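Local coordinates for FAD synthetase (Saccharomyces cerevisiae, PDB 2WSI), which catalyses the transfer of an adenylyl group from ATP to flavin mononucleotide, forming the coenzyme FAD and diphosphate in the last step of FAD biosynthesis, at residues S57-G62 with E159-G164; P103-D108 with D146-F151. All coordinates share one frame; numbering follows the deposited sequence.

Contact 1 (S57-G62 with E159-G164); sequences SFSYNG and EAIVIG. With FAD (flavin-adenine dinucleotide), chain C.
Ser-57 and Phe-58 pair in parallel register with Ile-161 and Val-162, and the short axes of strands 57-59 and 160-162 approach to 4.5 Å while diverging in direction by 39°. These are adjacent inner strands in the parallel part of the sheet of the nucleotide-binding alpha/beta fold of the PAPS reductase family, which belongs to the HUP clan. Three backbone bonds define the pairing: Ser-57 N to Ala-160 O at 3.1 Å, then Val-162 N to Ser-57 O and Ser-59 N to Val-162 O. The register pairs put their side chains on two faces of the sheet. On one, Phe-58 and Val-162 cross at a slant, CE1 of the ring lying 3.6 Å from Val-162 CG1; helix 64-87 covers them, with Tyr-73 meeting the Phe-58 ring edge-to-face. On the other face Ile-161 CG2 packs 3.9 Å from Ser-59 CB, under helix 144-154.

Ser-59 closes the pairing with its side chain. Its OG, set between the backbone N and carbonyl carbon (chi1 59°), reaches back to Val-162 O at 2.6 Å, the donor tilted from the carbonyl plane. Val-162 O thus accepts from both N and OG of Ser-59, and the second bond limits rotation of the hydroxyl.

Beyond this point the C-terminal ends of both segments receive FAD, as expected for the binding edge of a parallel sheet. Ile-163 CD1 lies 3.5 Å from flavin atom C7, and Asn-61 CB packs against the adenine. The ribose hydroxyl O2B bridges the two ends: it donates to Ser-59 O at 2.9 Å and accepts an almost straight bond from Gly-164 N, with an N-H...O angle of 177°.

Contact 2 (P103-D108 with D146-F151); sequences PTVFID and DAFRDF. With FAD (flavin-adenine dinucleotide), chain C.
Val-105 and Ile-107 project from strand 103-106 and the residue after it as two bumps, and Ala-147, Phe-148 and Phe-151 of helix 146-151 supply the surface that receives them. The contact is apolar packing, with no hydrogen bond across it. Val-105 is the bump between the two aromatic rings: its CB sits over one face of Phe-151, 4.3 Å from the ring centroid and 16° off the normal, a CH-pi contact, while CG1 comes obliquely to Phe-148 CE2 at 3.9 Å.

Ile-107 fills the next hollow, formed by the small Ala-147 and the ring of Phe-148. With CG1 beside the backbone N (chi1 -53°), CG2 lies anti to that N and meets Ala-147 CB at 3.6 Å. CG1 slants toward Phe-148 CE1 at 3.7 Å, and CD1 reaches over one face of that ring near its rim. The opposite face receives the flavin methyl C7M, 3.6 Å above the plane, so Phe-148 is a wedge between protein and ligand. The backbone of Ile-107 meanwhile reads the adenine edge, with N bonded to N1A and O accepting from N6A, both at 2.9 Å.

Helix 144-154 lies on the sheet across several strands: Phe-148 also touches Ser-59 and Ile-161, and Phe-151 touches Ser-57 and Ile-161, while the Phe-151 ring also meets that of Tyr-132 on strand 129-133.

In the fold
The centres of contacts 1 and 2 lie about 9 Å apart, and their strands 56-59 and 102-106 are direct neighbours in one sheet. Probable hydrogen bonds join them, Phe-58 O to Val-105 N at 2.8 Å and Phe-58 N to Pro-103 O at 3.0 Å. Along the chain, helix 144-154 of contact 2, packed on the sheet, is followed by strand 160-162 of contact 1. Both contacts line the FAD site and both meet the adenine, contact 1 with Asn-61 over its plane and contact 2 through the backbone of Ile-107. The flavin methyl C7M, which rests on Phe-148 of contact 2, lies 3.6 Å from Ile-163 CD1 of contact 1.

Contact 1 (S57-G62 with E159-G164)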
ATOM      1  N   SER A  57      -7.274   5.389  12.213  1.00  7.15           N
ATOM      2  CA  SER A  57      -7.489   4.137  11.518  1.00  9.71           C
ATOM      3  C   SER A  57      -6.751   4.154  10.180  1.00 13.01           C
ATOM      4  O   SER A  57      -6.669   5.182   9.523  1.00  7.09           O
ATOM      5  CB  SER A  57      -8.959   3.926  11.233  1.00 15.25           C
ATOM      6  OG  SER A  57      -9.130   2.640  10.697  1.00 22.27           O
ATOM      7  N   PHE A  58      -6.207   3.015   9.800  1.00 11.86           N
ATOM      8  CA  PHE A  58      -5.472   2.882   8.541  1.00  7.53           C
ATOM      9  C   PHE A  58      -6.442   2.357   7.472  1.00 12.39           C
ATOM     10  O   PHE A  58      -7.027   1.267   7.637  1.00  8.13           O
ATOM     11  CB  PHE A  58      -4.311   1.891   8.749  1.00  8.99           C
ATOM     12  CG  PHE A  58      -3.315   1.896   7.633  1.00  8.90           C
ATOM     13  CD1 PHE A  58      -2.124   2.571   7.770  1.00 11.20           C
ATOM     14  CD2 PHE A  58      -3.589   1.241   6.441  1.00  8.63           C
ATOM     15  CE1 PHE A  58      -1.199   2.618   6.719  1.00 11.06           C
ATOM     16  CE2 PHE A  58      -2.684   1.284   5.375  1.00 11.92           C
ATOM     17  CZ  PHE A  58      -1.494   1.970   5.510  1.00 13.96           C
ATOM     18  N   SER A  59      -6.661   3.121   6.391  1.00 12.52           N
ATOM     19  CA  SER A  59      -7.508   2.596   5.308  1.00  8.87           C
ATOM     20  C   SER A  59      -6.683   1.706   4.387  1.00 15.08           C
ATOM     21  O   SER A  59      -5.732   2.139   3.737  1.00 10.71           O
ATOM     22  CB  SER A  59      -8.256   3.688   4.515  1.00 14.44           C
ATOM     23  OG  SER A  59      -7.364   4.613   3.913  1.00 19.78           O
ATOM     24  N   TYR A  60      -7.065   0.445   4.341  1.00  9.18           N
ATOM     25  CA  TYR A  60      -6.278  -0.559   3.647  1.00  9.29           C
ATOM     26  C   TYR A  60      -7.177  -1.331   2.677  1.00 14.17           C
ATOM     27  O   TYR A  60      -8.238  -1.822   3.070  1.00  8.06           O
ATOM     28  CB  TYR A  60      -5.706  -1.518   4.678  1.00  7.75           C
ATOM     29  CG  TYR A  60      -4.838  -2.616   4.107  1.00 10.76           C
ATOM     30  CD1 TYR A  60      -3.653  -2.308   3.436  1.00  9.56           C
ATOM     31  CD2 TYR A  60      -5.180  -3.965   4.262  1.00 12.65           C
ATOM     32  CE1 TYR A  60      -2.842  -3.301   2.920  1.00  9.98           C
ATOM     33  CE2 TYR A  60      -4.379  -4.962   3.753  1.00  9.21           C
ATOM     34  CZ  TYR A  60      -3.199  -4.624   3.075  1.00 12.43           C
ATOM     35  OH  TYR A  60      -2.348  -5.568   2.557  1.00  8.53           O
ATOM     36  N   ASN A  61      -6.736  -1.479   1.431  1.00 12.57           N
ATOM     37  CA  ASN A  61      -7.514  -2.224   0.428  1.00 12.41           C
ATOM     38  C   ASN A  61      -6.640  -3.262  -0.288  1.00 13.17           C
ATOM     39  O   ASN A  61      -7.051  -3.834  -1.299  1.00 12.44           O
ATOM     40  CB  ASN A  61      -8.150  -1.284  -0.605  1.00 13.06           C
ATOM     41  CG  ASN A  61      -7.102  -0.520  -1.424  1.00 19.04           C
ATOM     42  OD1 ASN A  61      -5.895  -0.701  -1.250  1.00 13.63           O
ATOM     43  ND2 ASN A  61      -7.569   0.344  -2.318  1.00 21.55           N
ATOM     44  N   GLY A  62      -5.458  -3.535   0.271  1.00 10.17           N
ATOM     45  CA  GLY A  62      -4.604  -4.587  -0.260  1.00 10.15           C
ATOM     46  C   GLY A  62      -3.855  -4.198  -1.533  1.00 10.11           C
ATOM     47  O   GLY A  62      -3.059  -4.990  -2.049  1.00 11.58           O
ATOM     48  N   GLU A 159     -10.239  10.092  14.765  1.00  9.09           N
ATOM     49  CA  GLU A 159      -9.888  11.488  14.481  1.00 11.51           C
ATOM     50  C   GLU A 159      -9.196  11.660  13.125  1.00 13.11           C
ATOM     51  O   GLU A 159      -9.210  12.738  12.520  1.00  7.35           O
ATOM     52  CB  GLU A 159      -9.013  12.048  15.617  1.00 12.00           C
ATOM     53  CG  GLU A 159      -9.760  12.055  16.968  1.00 13.39           C
ATOM     54  CD  GLU A 159      -9.009  12.771  18.073  1.00 24.86           C
ATOM     55  OE1 GLU A 159      -8.120  13.598  17.746  1.00 25.11           O
ATOM     56  OE2 GLU A 159      -9.315  12.514  19.272  1.00 18.23           O
ATOM     57  N   ALA A 160      -8.602  10.591  12.636  1.00  7.28           N
ATOM     58  CA  ALA A 160      -7.773  10.684  11.412  1.00  8.21           C
ATOM     59  C   ALA A 160      -7.714   9.309  10.738  1.00  7.59           C
ATOM     60  O   ALA A 160      -7.851   8.288  11.410  1.00  6.91           O
ATOM     61  CB  ALA A 160      -6.364  11.138  11.766  1.00  8.63           C
ATOM     62  N   ILE A 161      -7.570   9.304   9.417  1.00  6.71           N
ATOM     63  CA  ILE A 161      -7.477   8.091   8.644  1.00  6.43           C
ATOM     64  C   ILE A 161      -6.286   8.168   7.690  1.00 10.50           C
ATOM     65  O   ILE A 161      -6.130   9.152   6.988  1.00  7.72           O
ATOM     66  CB  ILE A 161      -8.757   7.878   7.856  1.00  7.15           C
ATOM     67  CG1 ILE A 161      -9.918   7.933   8.860  1.00 11.98           C
ATOM     68  CG2 ILE A 161      -8.696   6.540   7.090  1.00  6.68           C
ATOM     69  CD1 ILE A 161     -11.124   7.133   8.501  1.00 16.78           C
ATOM     70  N   VAL A 162      -5.459   7.127   7.698  1.00  9.08           N
ATOM     71  CA  VAL A 162      -4.297   7.056   6.838  1.00  8.44           C
ATOM     72  C   VAL A 162      -4.756   6.537   5.474  1.00  9.83           C
ATOM     73  O   VAL A 162      -5.452   5.543   5.399  1.00  8.93           O
ATOM     74  CB  VAL A 162      -3.235   6.076   7.405  1.00 10.70           C
ATOM     75  CG1 VAL A 162      -1.978   6.106   6.532  1.00 11.37           C
ATOM     76  CG2 VAL A 162      -2.888   6.396   8.887  1.00  7.49           C
ATOM     77  N   ILE A 163      -4.295   7.178   4.401  1.00  7.86           N
ATOM     78  CA  ILE A 163      -4.792   6.940   3.041  1.00 11.88           C
ATOM     79  C   ILE A 163      -3.574   6.855   2.124  1.00 13.98           C
ATOM     80  O   ILE A 163      -2.757   7.776   2.132  1.00  8.18           O
ATOM     81  CB  ILE A 163      -5.605   8.149   2.566  1.00 10.79           C
ATOM     82  CG1 ILE A 163      -6.776   8.388   3.535  1.00 10.55           C
ATOM     83  CG2 ILE A 163      -6.064   7.970   1.124  1.00 18.61           C
ATOM     84  CD1 ILE A 163      -7.522   9.721   3.286  1.00 10.09           C
ATOM     85  N   GLY A 164      -3.457   5.776   1.347  1.00  8.51           N
ATOM     86  CA  GLY A 164      -2.268   5.554   0.529  1.00  9.87           C
ATOM     87  C   GLY A 164      -2.343   6.235  -0.843  1.00 10.40           C
ATOM     88  O   GLY A 164      -1.793   5.740  -1.823  1.00 10.40           O
TER
HETATM   89  PA  FAD C2762      -7.953   4.909  -4.661  1.00 25.11           P
HETATM   90  O1A FAD C2762      -8.065   3.749  -5.611  1.00 25.55           O
HETATM   91  O2A FAD C2762      -9.313   5.405  -4.249  1.00 38.25           O
HETATM   92  O5B FAD C2762      -7.006   4.604  -3.380  1.00 20.66           O
HETATM   93  C5B FAD C2762      -6.521   5.699  -2.624  1.00 16.98           C
HETATM   94  C4B FAD C2762      -6.392   5.262  -1.162  1.00 15.06           C
HETATM   95  O4B FAD C2762      -7.661   5.246  -0.562  1.00 19.87           O
HETATM   96  C3B FAD C2762      -5.854   3.849  -1.040  1.00 16.45           C
HETATM   97  O3B FAD C2762      -4.450   3.830  -0.991  1.00 14.93           O
HETATM   98  C2B FAD C2762      -6.470   3.394   0.271  1.00 12.69           C
HETATM   99  O2B FAD C2762      -5.694   3.838   1.363  1.00 16.97           O
HETATM  100  C1B FAD C2762      -7.793   4.113   0.276  1.00 16.42           C
HETATM  101  N9A FAD C2762      -8.811   3.216  -0.295  1.00 18.03           N
HETATM  102  C8A FAD C2762      -9.255   3.145  -1.592  1.00 23.63           C
HETATM  103  N7A FAD C2762     -10.217   2.185  -1.673  1.00 14.64           N
HETATM  104  C5A FAD C2762     -10.359   1.639  -0.437  1.00 19.71           C
HETATM  105  C6A FAD C2762     -11.165   0.634   0.057  1.00 15.26           C
HETATM  106  N6A FAD C2762     -12.047  -0.028  -0.714  1.00 15.88           N
HETATM  107  N1A FAD C2762     -11.084   0.336   1.386  1.00 13.01           N
HETATM  108  C2A FAD C2762     -10.220   0.995   2.236  1.00 15.73           C
HETATM  109  N3A FAD C2762      -9.391   1.969   1.731  1.00 15.74           N
HETATM  110  C4A FAD C2762      -9.495   2.294   0.423  1.00 16.27           C
HETATM  111  N1  FAD C2762     -12.065  12.977  -1.962  1.00 23.68           N
HETATM  112  C2  FAD C2762     -12.428  14.296  -1.865  1.00 23.88           C
HETATM  113  O2  FAD C2762     -12.645  14.955  -2.882  1.00 30.53           O
HETATM  114  N3  FAD C2762     -12.553  14.886  -0.632  1.00 26.86           N
HETATM  115  C4  FAD C2762     -12.324  14.164   0.520  1.00 28.00           C
HETATM  116  O4  FAD C2762     -12.445  14.761   1.594  1.00 24.47           O
HETATM  117  C4X FAD C2762     -11.956  12.818   0.427  1.00 18.42           C
HETATM  118  N5  FAD C2762     -11.710  12.049   1.561  1.00 21.16           N
HETATM  119  C5X FAD C2762     -11.337  10.723   1.449  1.00 18.24           C
HETATM  120  C6  FAD C2762     -11.089   9.944   2.579  1.00 16.27           C
HETATM  121  C7  FAD C2762     -10.745   8.597   2.436  1.00 14.18           C
HETATM  122  C7M FAD C2762     -10.483   7.728   3.632  1.00 16.31           C
HETATM  123  C8  FAD C2762     -10.633   8.048   1.165  1.00 21.91           C
HETATM  124  C8M FAD C2762     -10.238   6.611   0.992  1.00 21.95           C
HETATM  125  C9  FAD C2762     -10.869   8.828   0.048  1.00 21.88           C
HETATM  126  C9A FAD C2762     -11.231  10.153   0.180  1.00 23.12           C
HETATM  127  N10 FAD C2762     -11.478  10.902  -0.953  1.00 24.68           N
HETATM  128  C10 FAD C2762     -11.815  12.235  -0.828  1.00 24.87           C
HETATM  129  C1' FAD C2762     -11.323  10.275  -2.312  1.00 26.69           C
HETATM  130  C2' FAD C2762      -9.867  10.419  -2.808  1.00 21.38           C
HETATM  131  O2' FAD C2762      -9.377  11.737  -2.739  1.00 25.97           O
HETATM  132  C3' FAD C2762      -9.670   9.902  -4.230  1.00 28.60           C
HETATM  133  O3' FAD C2762     -10.279  10.790  -5.135  1.00 25.46           O
HETATM  134  C4' FAD C2762     -10.263   8.514  -4.389  1.00 29.94           C
HETATM  135  O4' FAD C2762      -9.846   7.684  -3.325  1.00 26.79           O
HETATM  136  C5' FAD C2762      -9.799   7.881  -5.701  1.00 27.30           C
HETATM  137  O5' FAD C2762      -8.418   8.138  -5.877  1.00 38.05           O
HETATM  138  P   FAD C2762      -7.434   7.001  -6.457  1.00 34.15           P
HETATM  139  O1P FAD C2762      -8.161   6.196  -7.508  1.00 31.74           O
HETATM  140  O2P FAD C2762      -6.132   7.622  -6.909  1.00 31.53           O
HETATM  141  O3P FAD C2762      -7.011   6.042  -5.254  1.00 31.54           O

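Contact 2 (P103-D108 with D146-F151)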
ATOM      1  N   PRO A 103      -5.662  -0.706  14.235  1.00 11.10           N
ATOM      2  CA  PRO A 103      -7.006  -0.433  13.724  1.00 12.42           C
ATOM      3  C   PRO A 103      -6.998  -0.095  12.236  1.00 15.65           C
ATOM      4  O   PRO A 103      -6.266   0.803  11.810  1.00 10.09           O
ATOM      5  CB  PRO A 103      -7.462   0.790  14.524  1.00 13.33           C
ATOM      6  CG  PRO A 103      -6.551   0.860  15.708  1.00 20.41           C
ATOM      7  CD  PRO A 103      -5.258   0.226  15.310  1.00 16.83           C
ATOM      8  N   THR A 104      -7.850  -0.776  11.481  1.00  9.91           N
ATOM      9  CA  THR A 104      -7.761  -0.759  10.034  1.00 10.61           C
ATOM     10  C   THR A 104      -9.171  -0.789   9.484  1.00 12.11           C
ATOM     11  O   THR A 104     -10.062  -1.377  10.099  1.00  8.75           O
ATOM     12  CB  THR A 104      -6.958  -1.988   9.518  1.00 11.92           C
ATOM     13  OG1 THR A 104      -5.638  -1.977  10.089  1.00 16.36           O
ATOM     14  CG2 THR A 104      -6.862  -1.998   7.962  1.00  9.55           C
ATOM     15  N   VAL A 105      -9.384  -0.144   8.337  1.00  9.23           N
ATOM     16  CA  VAL A 105     -10.707  -0.118   7.734  1.00 11.36           C
ATOM     17  C   VAL A 105     -10.607  -0.522   6.280  1.00 14.44           C
ATOM     18  O   VAL A 105      -9.763   0.014   5.569  1.00  8.87           O
ATOM     19  CB  VAL A 105     -11.367   1.281   7.832  1.00 16.26           C
ATOM     20  CG1 VAL A 105     -10.374   2.369   7.501  1.00 17.67           C
ATOM     21  CG2 VAL A 105     -12.576   1.379   6.883  1.00 14.51           C
ATOM     22  N   PHE A 106     -11.457  -1.466   5.857  1.00  7.23           N
ATOM     23  CA  PHE A 106     -11.495  -1.932   4.480  1.00 12.52           C
ATOM     24  C   PHE A 106     -12.918  -1.797   3.995  1.00 13.78           C
ATOM     25  O   PHE A 106     -13.833  -2.370   4.592  1.00 14.21           O
ATOM     26  CB  PHE A 106     -11.082  -3.405   4.376  1.00 12.59           C
ATOM     27  CG  PHE A 106     -11.267  -3.993   2.983  1.00 13.15           C
ATOM     28  CD1 PHE A 106     -10.901  -3.271   1.849  1.00 13.57           C
ATOM     29  CD2 PHE A 106     -11.800  -5.268   2.819  1.00 20.59           C
ATOM     30  CE1 PHE A 106     -11.055  -3.805   0.580  1.00 20.36           C
ATOM     31  CE2 PHE A 106     -11.972  -5.815   1.533  1.00 19.88           C
ATOM     32  CZ  PHE A 106     -11.596  -5.079   0.423  1.00 20.84           C
ATOM     33  N   ILE A 107     -13.124  -1.050   2.917  1.00 16.95           N
ATOM     34  CA  ILE A 107     -14.470  -0.971   2.370  1.00 16.89           C
ATOM     35  C   ILE A 107     -14.610  -2.050   1.312  1.00 22.01           C
ATOM     36  O   ILE A 107     -13.966  -1.992   0.261  1.00 14.50           O
ATOM     37  CB  ILE A 107     -14.809   0.420   1.828  1.00 19.56           C
ATOM     38  CG1 ILE A 107     -14.542   1.496   2.895  1.00 13.26           C
ATOM     39  CG2 ILE A 107     -16.283   0.460   1.373  1.00 21.56           C
ATOM     40  CD1 ILE A 107     -15.298   1.255   4.242  1.00 13.64           C
ATOM     41  N   ASP A 108     -15.411  -3.068   1.627  1.00 18.16           N
ATOM     42  CA  ASP A 108     -15.667  -4.163   0.703  1.00 16.55           C
ATOM     43  C   ASP A 108     -16.905  -3.843  -0.123  1.00 26.06           C
ATOM     44  O   ASP A 108     -17.917  -3.405   0.417  1.00 28.89           O
ATOM     45  CB  ASP A 108     -15.887  -5.458   1.479  1.00 22.80           C
ATOM     46  CG  ASP A 108     -15.801  -6.694   0.604  1.00 30.67           C
ATOM     47  OD1 ASP A 108     -15.152  -6.636  -0.458  1.00 27.39           O
ATOM     48  OD2 ASP A 108     -16.370  -7.738   0.992  1.00 27.99           O
ATOM     49  N   ASP A 146     -19.977   7.688   1.788  1.00 20.31           N
ATOM     50  CA  ASP A 146     -21.034   7.180   2.664  1.00 22.15           C
ATOM     51  C   ASP A 146     -20.511   6.010   3.494  1.00 18.73           C
ATOM     52  O   ASP A 146     -20.833   5.875   4.673  1.00 22.09           O
ATOM     53  CB  ASP A 146     -22.271   6.756   1.859  1.00 27.90           C
ATOM     54  CG  ASP A 146     -22.887   7.917   1.057  1.00 35.92           C
ATOM     55  OD1 ASP A 146     -23.054   9.029   1.608  1.00 32.41           O
ATOM     56  OD2 ASP A 146     -23.202   7.706  -0.133  1.00 48.07           O
ATOM     57  N   ALA A 147     -19.712   5.164   2.875  1.00 17.75           N
ATOM     58  CA  ALA A 147     -19.075   4.066   3.597  1.00 17.61           C
ATOM     59  C   ALA A 147     -18.294   4.602   4.809  1.00 15.30           C
ATOM     60  O   ALA A 147     -18.347   4.028   5.910  1.00 14.08           O
ATOM     61  CB  ALA A 147     -18.144   3.289   2.665  1.00 15.20           C
ATOM     62  N   PHE A 148     -17.572   5.705   4.625  1.00 12.30           N
ATOM     63  CA  PHE A 148     -16.804   6.241   5.746  1.00 12.69           C
ATOM     64  C   PHE A 148     -17.701   6.986   6.724  1.00 17.44           C
ATOM     65  O   PHE A 148     -17.425   7.016   7.926  1.00 14.47           O
ATOM     66  CB  PHE A 148     -15.615   7.086   5.271  1.00 13.61           C
ATOM     67  CG  PHE A 148     -14.420   6.248   4.925  1.00 18.39           C
ATOM     68  CD1 PHE A 148     -14.281   5.717   3.653  1.00 16.12           C
ATOM     69  CD2 PHE A 148     -13.464   5.937   5.894  1.00 15.73           C
ATOM     70  CE1 PHE A 148     -13.207   4.886   3.337  1.00 16.62           C
ATOM     71  CE2 PHE A 148     -12.376   5.110   5.582  1.00 15.39           C
ATOM     72  CZ  PHE A 148     -12.249   4.593   4.290  1.00 17.07           C
ATOM     73  N   ARG A 149     -18.806   7.541   6.238  1.00 15.82           N
ATOM     74  CA  ARG A 149     -19.709   8.214   7.160  1.00 24.35           C
ATOM     75  C   ARG A 149     -20.243   7.177   8.132  1.00 18.49           C
ATOM     76  O   ARG A 149     -20.303   7.432   9.334  1.00 15.47           O
ATOM     77  CB  ARG A 149     -20.859   8.924   6.440  1.00 28.11           C
ATOM     78  CG  ARG A 149     -21.672   9.813   7.373  1.00 35.11           C
ATOM     79  CD  ARG A 149     -22.822  10.488   6.640  1.00 45.21           C
ATOM     80  NE  ARG A 149     -22.444  10.806   5.265  1.00 54.15           N
ATOM     81  CZ  ARG A 149     -21.736  11.871   4.909  1.00 44.12           C
ATOM     82  NH1 ARG A 149     -21.328  12.744   5.827  1.00 46.51           N
ATOM     83  NH2 ARG A 149     -21.440  12.065   3.631  1.00 40.94           N
ATOM     84  N   ASP A 150     -20.601   5.999   7.619  1.00 18.65           N
ATOM     85  CA  ASP A 150     -21.128   4.931   8.473  1.00 18.27           C
ATOM     86  C   ASP A 150     -20.047   4.475   9.450  1.00 17.55           C
ATOM     87  O   ASP A 150     -20.337   4.240  10.610  1.00 16.66           O
ATOM     88  CB  ASP A 150     -21.603   3.728   7.662  1.00 19.31           C
ATOM     89  CG  ASP A 150     -22.819   4.041   6.805  1.00 39.22           C
ATOM     90  OD1 ASP A 150     -23.511   5.054   7.071  1.00 38.70           O
ATOM     91  OD2 ASP A 150     -23.089   3.258   5.863  1.00 42.84           O
ATOM     92  N   PHE A 151     -18.805   4.378   8.969  1.00 14.81           N
ATOM     93  CA  PHE A 151     -17.683   3.932   9.791  1.00 14.56           C
ATOM     94  C   PHE A 151     -17.499   4.872  10.982  1.00 12.11           C
ATOM     95  O   PHE A 151     -17.386   4.421  12.125  1.00 11.86           O
ATOM     96  CB  PHE A 151     -16.389   3.847   8.952  1.00 15.36           C
ATOM     97  CG  PHE A 151     -15.139   3.557   9.781  1.00 16.44           C
ATOM     98  CD1 PHE A 151     -14.949   2.310  10.368  1.00 14.13           C
ATOM     99  CD2 PHE A 151     -14.170   4.535   9.970  1.00 16.62           C
ATOM    100  CE1 PHE A 151     -13.821   2.040  11.129  1.00 16.03           C
ATOM    101  CE2 PHE A 151     -13.035   4.269  10.735  1.00 18.61           C
ATOM    102  CZ  PHE A 151     -12.858   3.007  11.306  1.00 14.58           C
TER
HETATM  103  PA  FAD C2762      -7.953   4.909  -4.661  1.00 25.11           P
HETATM  104  O1A FAD C2762      -8.065   3.749  -5.611  1.00 25.55           O
HETATM  105  O2A FAD C2762      -9.313   5.405  -4.249  1.00 38.25           O
HETATM  106  O5B FAD C2762      -7.006   4.604  -3.380  1.00 20.66           O
HETATM  107  C5B FAD C2762      -6.521   5.699  -2.624  1.00 16.98           C
HETATM  108  C4B FAD C2762      -6.392   5.262  -1.162  1.00 15.06           C
HETATM  109  O4B FAD C2762      -7.661   5.246  -0.562  1.00 19.87           O
HETATM  110  C3B FAD C2762      -5.854   3.849  -1.040  1.00 16.45           C
HETATM  111  O3B FAD C2762      -4.450   3.830  -0.991  1.00 14.93           O
HETATM  112  C2B FAD C2762      -6.470   3.394   0.271  1.00 12.69           C
HETATM  113  O2B FAD C2762      -5.694   3.838   1.363  1.00 16.97           O
HETATM  114  C1B FAD C2762      -7.793   4.113   0.276  1.00 16.42           C
HETATM  115  N9A FAD C2762      -8.811   3.216  -0.295  1.00 18.03           N
HETATM  116  C8A FAD C2762      -9.255   3.145  -1.592  1.00 23.63           C
HETATM  117  N7A FAD C2762     -10.217   2.185  -1.673  1.00 14.64           N
HETATM  118  C5A FAD C2762     -10.359   1.639  -0.437  1.00 19.71           C
HETATM  119  C6A FAD C2762     -11.165   0.634   0.057  1.00 15.26           C
HETATM  120  N6A FAD C2762     -12.047  -0.028  -0.714  1.00 15.88           N
HETATM  121  N1A FAD C2762     -11.084   0.336   1.386  1.00 13.01           N
HETATM  122  C2A FAD C2762     -10.220   0.995   2.236  1.00 15.73           C
HETATM  123  N3A FAD C2762      -9.391   1.969   1.731  1.00 15.74           N
HETATM  124  C4A FAD C2762      -9.495   2.294   0.423  1.00 16.27           C
HETATM  125  N1  FAD C2762     -12.065  12.977  -1.962  1.00 23.68           N
HETATM  126  C2  FAD C2762     -12.428  14.296  -1.865  1.00 23.88           C
HETATM  127  O2  FAD C2762     -12.645  14.955  -2.882  1.00 30.53           O
HETATM  128  N3  FAD C2762     -12.553  14.886  -0.632  1.00 26.86           N
HETATM  129  C4  FAD C2762     -12.324  14.164   0.520  1.00 28.00           C
HETATM  130  O4  FAD C2762     -12.445  14.761   1.594  1.00 24.47           O
HETATM  131  C4X FAD C2762     -11.956  12.818   0.427  1.00 18.42           C
HETATM  132  N5  FAD C2762     -11.710  12.049   1.561  1.00 21.16           N
HETATM  133  C5X FAD C2762     -11.337  10.723   1.449  1.00 18.24           C
HETATM  134  C6  FAD C2762     -11.089   9.944   2.579  1.00 16.27           C
HETATM  135  C7  FAD C2762     -10.745   8.597   2.436  1.00 14.18           C
HETATM  136  C7M FAD C2762     -10.483   7.728   3.632  1.00 16.31           C
HETATM  137  C8  FAD C2762     -10.633   8.048   1.165  1.00 21.91           C
HETATM  138  C8M FAD C2762     -10.238   6.611   0.992  1.00 21.95           C
HETATM  139  C9  FAD C2762     -10.869   8.828   0.048  1.00 21.88           C
HETATM  140  C9A FAD C2762     -11.231  10.153   0.180  1.00 23.12           C
HETATM  141  N10 FAD C2762     -11.478  10.902  -0.953  1.00 24.68           N
HETATM  142  C10 FAD C2762     -11.815  12.235  -0.828  1.00 24.87           C
HETATM  143  C1' FAD C2762     -11.323  10.275  -2.312  1.00 26.69           C
HETATM  144  C2' FAD C2762      -9.867  10.419  -2.808  1.00 21.38           C
HETATM  145  O2' FAD C2762      -9.377  11.737  -2.739  1.00 25.97           O
HETATM  146  C3' FAD C2762      -9.670   9.902  -4.230  1.00 28.60           C
HETATM  147  O3' FAD C2762     -10.279  10.790  -5.135  1.00 25.46           O
HETATM  148  C4' FAD C2762     -10.263   8.514  -4.389  1.00 29.94           C
HETATM  149  O4' FAD C2762      -9.846   7.684  -3.325  1.00 26.79           O
HETATM  150  C5' FAD C2762      -9.799   7.881  -5.701  1.00 27.30           C
HETATM  151  O5' FAD C2762      -8.418   8.138  -5.877  1.00 38.05           O
HETATM  152  P   FAD C2762      -7.434   7.001  -6.457  1.00 34.15           P
HETATM  153  O1P FAD C2762      -8.161   6.196  -7.508  1.00 31.74           O
HETATM  154  O2P FAD C2762      -6.132   7.622  -6.909  1.00 31.53           O
HETATM  155  O3P FAD C2762      -7.011   6.042  -5.254  1.00 31.54           O